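Local coordinates for beta-lactamase (Sphaerobacter thermophilus, PDB 4EWF), which probably hydrolyses beta-lactams to substituted beta-amino acids, as a member of the class A beta-lactamase family, at residues A51-Y63 with T109-I122. Numbering follows the deposited sequence.
Sequences ASTVKIPLMIAVY and TISISDNTATNLLI
Lys55 reaches across from helix 55-63 to Ser113 and Asn115, joining what look like the SxxK motif (Ser52, Lys55) and the SDN motif (Ser113 to Asn115) of a class A beta-lactamase, where by family analogy Ser52 would be the nucleophile. Its chain is extended beyond CG (chi2 174°), which carries NZ to 2.8 Å from Ser113 OG and 3.0 Å from Asn115 OD1, hydrogen bonds both. The ammonium meets OD1 in the carbonyl plane, with a C=O...N angle of 157°, while Asn115 ND2 is held by Pro86 O. Along its length the lysine sits as a knob among Thr109, Ile110, Asn115 and Thr118: CD lies 3.7 Å from Thr109 CG2, and the Thr118 side chain crosses it at about a right angle. The axes of helices 55-63 and 115-122 cross at 46°, 10.6 Å apart at their closest, and the packing becomes apolar. Leu58 CD2 presses on Thr118 CG2 at 3.6 Å and also touches Leu121 and Ile122; by Val62 the contact has loosened to CG2 against Leu121 CD2 at 4.2 Å. The bent selenomethionine Met59 lays SE against Ile110 CG1. The Ser52 end is close-packed through polar atoms, Ser52 OG lying 2.8 Å from Ser113 OG, yet Ser52 is partly exposed: a sulfate, probably from the crystallisation liquor, is hydrogen-bonded to Ser52 OG and weakly to Ser113 OG, which Lys216 also bonds. Asp114 is the N-cap of helix 115-122: OD1 accepts from Val90 N, OD2 from Ala117 N, and Asp114 O takes both Thr118 N and, at 2.8 Å, Thr118 OG1.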
loop_
_atom_site.group_PDB
_atom_site.type_symbol
_atom_site.label_atom_id
_atom_site.label_comp_id
_atom_site.label_asym_id
_atom_site.label_seq_id
_atom_site.Cartn_x
_atom_site.Cartn_y
_atom_site.Cartn_z
ATOM N N ALA A 51 -2.441 1.054 -8.851
ATOM C CA ALA A 51 -3.721 0.541 -8.375
ATOM C C ALA A 51 -4.021 1.185 -7.015
ATOM O O ALA A 51 -3.711 2.360 -6.779
ATOM C CB ALA A 51 -3.681 -0.988 -8.261
ATOM N N SER A 52 -4.577 0.412 -6.096
ATOM C CA SER A 52 -4.971 0.959 -4.801
ATOM C C SER A 52 -3.845 1.344 -3.830
ATOM O O SER A 52 -4.134 1.871 -2.761
ATOM C CB SER A 52 -5.924 -0.014 -4.100
ATOM O OG SER A 52 -7.161 -0.026 -4.778
ATOM N N THR A 53 -2.580 1.081 -4.165
ATOM C CA THR A 53 -1.517 1.398 -3.210
ATOM C C THR A 53 -1.425 2.905 -3.020
ATOM O O THR A 53 -0.959 3.380 -1.992
ATOM C CB THR A 53 -0.133 0.858 -3.629
ATOM O OG1 THR A 53 0.286 1.486 -4.852
ATOM C CG2 THR A 53 -0.178 -0.645 -3.804
ATOM N N VAL A 54 -1.919 3.656 -3.998
ATOM C CA VAL A 54 -1.865 5.119 -3.927
ATOM C C VAL A 54 -2.769 5.677 -2.813
ATOM O O VAL A 54 -2.735 6.867 -2.491
ATOM C CB VAL A 54 -2.198 5.757 -5.312
ATOM C CG1 VAL A 54 -3.674 5.616 -5.634
ATOM C CG2 VAL A 54 -1.719 7.226 -5.368
ATOM N N LYS A 55 -3.567 4.811 -2.206
ATOM C CA LYS A 55 -4.361 5.245 -1.068
ATOM C C LYS A 55 -3.493 5.546 0.157
ATOM O O LYS A 55 -3.957 6.167 1.112
ATOM C CB LYS A 55 -5.464 4.223 -0.776
ATOM C CG LYS A 55 -6.408 4.103 -1.969
ATOM C CD LYS A 55 -7.455 2.991 -1.816
ATOM C CE LYS A 55 -8.280 2.892 -3.103
ATOM N NZ LYS A 55 -9.381 1.892 -2.973
ATOM N N ILE A 56 -2.223 5.143 0.116
ATOM C CA ILE A 56 -1.312 5.453 1.213
ATOM C C ILE A 56 -1.006 6.947 1.272
ATOM O O ILE A 56 -1.290 7.597 2.267
ATOM C CB ILE A 56 -0.007 4.627 1.139
ATOM C CG1 ILE A 56 -0.285 3.158 1.496
ATOM C CG2 ILE A 56 1.070 5.224 2.075
ATOM C CD1 ILE A 56 0.917 2.229 1.209
ATOM N N PRO A 57 -0.426 7.506 0.199
ATOM C CA PRO A 57 -0.184 8.949 0.267
ATOM C C PRO A 57 -1.477 9.756 0.404
ATOM O O PRO A 57 -1.426 10.844 0.954
ATOM C CB PRO A 57 0.522 9.257 -1.064
ATOM C CG PRO A 57 0.218 8.103 -1.949
ATOM C CD PRO A 57 0.102 6.906 -1.039
ATOM N N LEU A 58 -2.606 9.244 -0.082
ATOM C CA LEU A 58 -3.889 9.931 0.123
ATOM C C LEU A 58 -4.200 10.028 1.625
ATOM O O LEU A 58 -4.569 11.090 2.139
ATOM C CB LEU A 58 -5.025 9.194 -0.611
ATOM C CG LEU A 58 -6.462 9.643 -0.284
ATOM C CD1 LEU A 58 -6.707 11.112 -0.626
ATOM C CD2 LEU A 58 -7.477 8.746 -0.988
HETATM N N MSE A 59 -4.052 8.908 2.329
HETATM C CA MSE A 59 -4.244 8.900 3.775
HETATM C C MSE A 59 -3.318 9.917 4.450
HETATM O O MSE A 59 -3.721 10.638 5.358
HETATM C CB MSE A 59 -3.974 7.509 4.343
HETATM C CG MSE A 59 -4.057 7.430 5.872
HETATM SE SE MSE A 59 -3.740 5.609 6.501
HETATM C CE MSE A 59 -1.995 5.278 5.796
ATOM N N ILE A 60 -2.067 9.970 4.003
ATOM C CA ILE A 60 -1.122 10.902 4.595
ATOM C C ILE A 60 -1.624 12.336 4.408
ATOM O O ILE A 60 -1.544 13.160 5.323
ATOM C CB ILE A 60 0.305 10.715 4.024
ATOM C CG1 ILE A 60 0.829 9.324 4.399
ATOM C CG2 ILE A 60 1.236 11.799 4.565
ATOM C CD1 ILE A 60 2.135 8.885 3.654
ATOM N N ALA A 61 -2.153 12.634 3.224
ATOM C CA ALA A 61 -2.657 13.986 2.967
ATOM C C ALA A 61 -3.785 14.312 3.937
ATOM O O ALA A 61 -3.877 15.431 4.446
ATOM C CB ALA A 61 -3.130 14.132 1.528
ATOM N N VAL A 62 -4.643 13.328 4.186
ATOM C CA VAL A 62 -5.736 13.507 5.134
ATOM C C VAL A 62 -5.232 13.827 6.546
ATOM O O VAL A 62 -5.650 14.815 7.157
ATOM C CB VAL A 62 -6.656 12.269 5.166
ATOM C CG1 VAL A 62 -7.660 12.390 6.291
ATOM C CG2 VAL A 62 -7.353 12.102 3.820
ATOM N N TYR A 63 -4.320 13.014 7.070
ATOM C CA TYR A 63 -3.825 13.266 8.424
ATOM C C TYR A 63 -3.047 14.577 8.551
ATOM O O TYR A 63 -3.071 15.212 9.610
ATOM C CB TYR A 63 -3.022 12.078 8.979
ATOM C CG TYR A 63 -3.918 10.939 9.420
ATOM C CD1 TYR A 63 -4.280 10.794 10.759
ATOM C CD2 TYR A 63 -4.438 10.039 8.500
ATOM C CE1 TYR A 63 -5.113 9.766 11.172
ATOM C CE2 TYR A 63 -5.278 9.008 8.900
ATOM C CZ TYR A 63 -5.612 8.875 10.243
ATOM O OH TYR A 63 -6.452 7.856 10.645
ATOM N N THR A 109 -11.311 3.048 3.223
ATOM C CA THR A 109 -10.307 3.225 2.176
ATOM C C THR A 109 -9.126 2.226 2.318
ATOM O O THR A 109 -8.727 1.573 1.351
ATOM C CB THR A 109 -9.788 4.686 2.155
ATOM O OG1 THR A 109 -10.830 5.557 1.685
ATOM C CG2 THR A 109 -8.572 4.830 1.228
ATOM N N ILE A 110 -8.611 2.100 3.532
ATOM C CA ILE A 110 -7.427 1.287 3.805
ATOM C C ILE A 110 -7.736 -0.205 3.997
ATOM O O ILE A 110 -7.074 -1.058 3.405
ATOM C CB ILE A 110 -6.660 1.837 5.042
ATOM C CG1 ILE A 110 -6.181 3.267 4.775
ATOM C CG2 ILE A 110 -5.486 0.948 5.395
ATOM C CD1 ILE A 110 -5.279 3.406 3.524
ATOM N N SER A 111 -8.727 -0.518 4.825
ATOM C CA SER A 111 -8.991 -1.904 5.216
ATOM C C SER A 111 -9.467 -2.784 4.065
ATOM O O SER A 111 -9.025 -3.933 3.919
ATOM C CB SER A 111 -10.014 -1.966 6.362
ATOM O OG SER A 111 -11.280 -1.499 5.931
ATOM N N ILE A 112 -10.385 -2.258 3.260
ATOM C CA ILE A 112 -10.967 -3.037 2.176
ATOM C C ILE A 112 -10.895 -2.325 0.825
ATOM O O ILE A 112 -11.517 -2.763 -0.150
ATOM C CB ILE A 112 -12.449 -3.403 2.466
ATOM C CG1 ILE A 112 -13.331 -2.152 2.448
ATOM C CG2 ILE A 112 -12.582 -4.099 3.804
ATOM C CD1 ILE A 112 -14.818 -2.471 2.257
ATOM N N SER A 113 -10.158 -1.222 0.767
ATOM C CA SER A 113 -9.955 -0.515 -0.501
ATOM C C SER A 113 -11.255 0.050 -1.099
ATOM O O SER A 113 -11.520 -0.054 -2.308
ATOM C CB SER A 113 -9.238 -1.417 -1.510
ATOM O OG SER A 113 -8.405 -0.628 -2.346
ATOM N N ASP A 114 -12.070 0.660 -0.246
ATOM C CA ASP A 114 -13.351 1.179 -0.700
ATOM C C ASP A 114 -13.165 2.384 -1.631
ATOM O O ASP A 114 -12.699 3.448 -1.213
ATOM C CB ASP A 114 -14.216 1.544 0.507
ATOM C CG ASP A 114 -15.657 1.778 0.132
ATOM O OD1 ASP A 114 -16.550 1.118 0.717
ATOM O OD2 ASP A 114 -15.886 2.626 -0.751
ATOM N N ASN A 115 -13.536 2.192 -2.890
ATOM C CA ASN A 115 -13.337 3.178 -3.947
ATOM C C ASN A 115 -14.206 4.427 -3.757
ATOM O O ASN A 115 -13.773 5.530 -4.067
ATOM C CB ASN A 115 -13.595 2.565 -5.334
ATOM C CG ASN A 115 -12.425 1.704 -5.840
ATOM O OD1 ASN A 115 -11.329 1.735 -5.282
ATOM N ND2 ASN A 115 -12.660 0.947 -6.910
ATOM N N THR A 116 -15.426 4.256 -3.251
ATOM C CA THR A 116 -16.282 5.407 -2.949
ATOM C C THR A 116 -15.653 6.271 -1.842
ATOM O O THR A 116 -15.537 7.496 -1.971
ATOM C CB THR A 116 -17.692 4.969 -2.508
ATOM O OG1 THR A 116 -18.342 4.268 -3.586
ATOM C CG2 THR A 116 -18.523 6.178 -2.133
ATOM N N ALA A 117 -15.241 5.627 -0.754
ATOM C CA ALA A 117 -14.605 6.330 0.360
ATOM C C ALA A 117 -13.355 7.066 -0.124
ATOM O O ALA A 117 -13.087 8.201 0.282
ATOM C CB ALA A 117 -14.231 5.349 1.449
ATOM N N THR A 118 -12.603 6.405 -1.000
ATOM C CA THR A 118 -11.387 6.977 -1.566
ATOM C C THR A 118 -11.690 8.258 -2.332
ATOM O O THR A 118 -11.045 9.286 -2.099
ATOM C CB THR A 118 -10.679 5.984 -2.498
ATOM O OG1 THR A 118 -10.286 4.831 -1.745
ATOM C CG2 THR A 118 -9.435 6.621 -3.116
ATOM N N ASN A 119 -12.657 8.191 -3.250
ATOM C CA ASN A 119 -13.031 9.353 -4.048
ATOM C C ASN A 119 -13.621 10.507 -3.232
ATOM O O ASN A 119 -13.466 11.674 -3.595
ATOM C CB ASN A 119 -13.958 8.960 -5.205
ATOM C CG ASN A 119 -13.261 8.065 -6.228
ATOM O OD1 ASN A 119 -12.044 7.891 -6.178
ATOM N ND2 ASN A 119 -14.029 7.495 -7.156
ATOM N N LEU A 120 -14.288 10.175 -2.133
ATOM C CA LEU A 120 -14.770 11.183 -1.193
ATOM C C LEU A 120 -13.603 11.922 -0.502
ATOM O O LEU A 120 -13.640 13.147 -0.352
ATOM C CB LEU A 120 -15.704 10.544 -0.161
ATOM C CG LEU A 120 -17.112 10.173 -0.661
ATOM C CD1 LEU A 120 -17.852 9.340 0.395
ATOM C CD2 LEU A 120 -17.924 11.431 -1.017
ATOM N N LEU A 121 -12.579 11.175 -0.084
ATOM C CA LEU A 121 -11.374 11.765 0.507
ATOM C C LEU A 121 -10.596 12.611 -0.513
ATOM O O LEU A 121 -10.037 13.650 -0.177
ATOM C CB LEU A 121 -10.467 10.665 1.068
ATOM C CG LEU A 121 -11.037 9.850 2.233
ATOM C CD1 LEU A 121 -10.068 8.737 2.631
ATOM C CD2 LEU A 121 -11.319 10.750 3.415
ATOM N N ILE A 122 -10.540 12.138 -1.757
ATOM C CA ILE A 122 -9.910 12.904 -2.827
ATOM C C ILE A 122 -10.642 14.230 -3.026
ATOM O O ILE A 122 -10.011 15.281 -3.200
ATOM C CB ILE A 122 -9.862 12.108 -4.134
ATOM C CG1 ILE A 122 -8.936 10.899 -3.970
ATOM C CG2 ILE A 122 -9.397 12.991 -5.295
ATOM C CD1 ILE A 122 -8.789 10.088 -5.237
#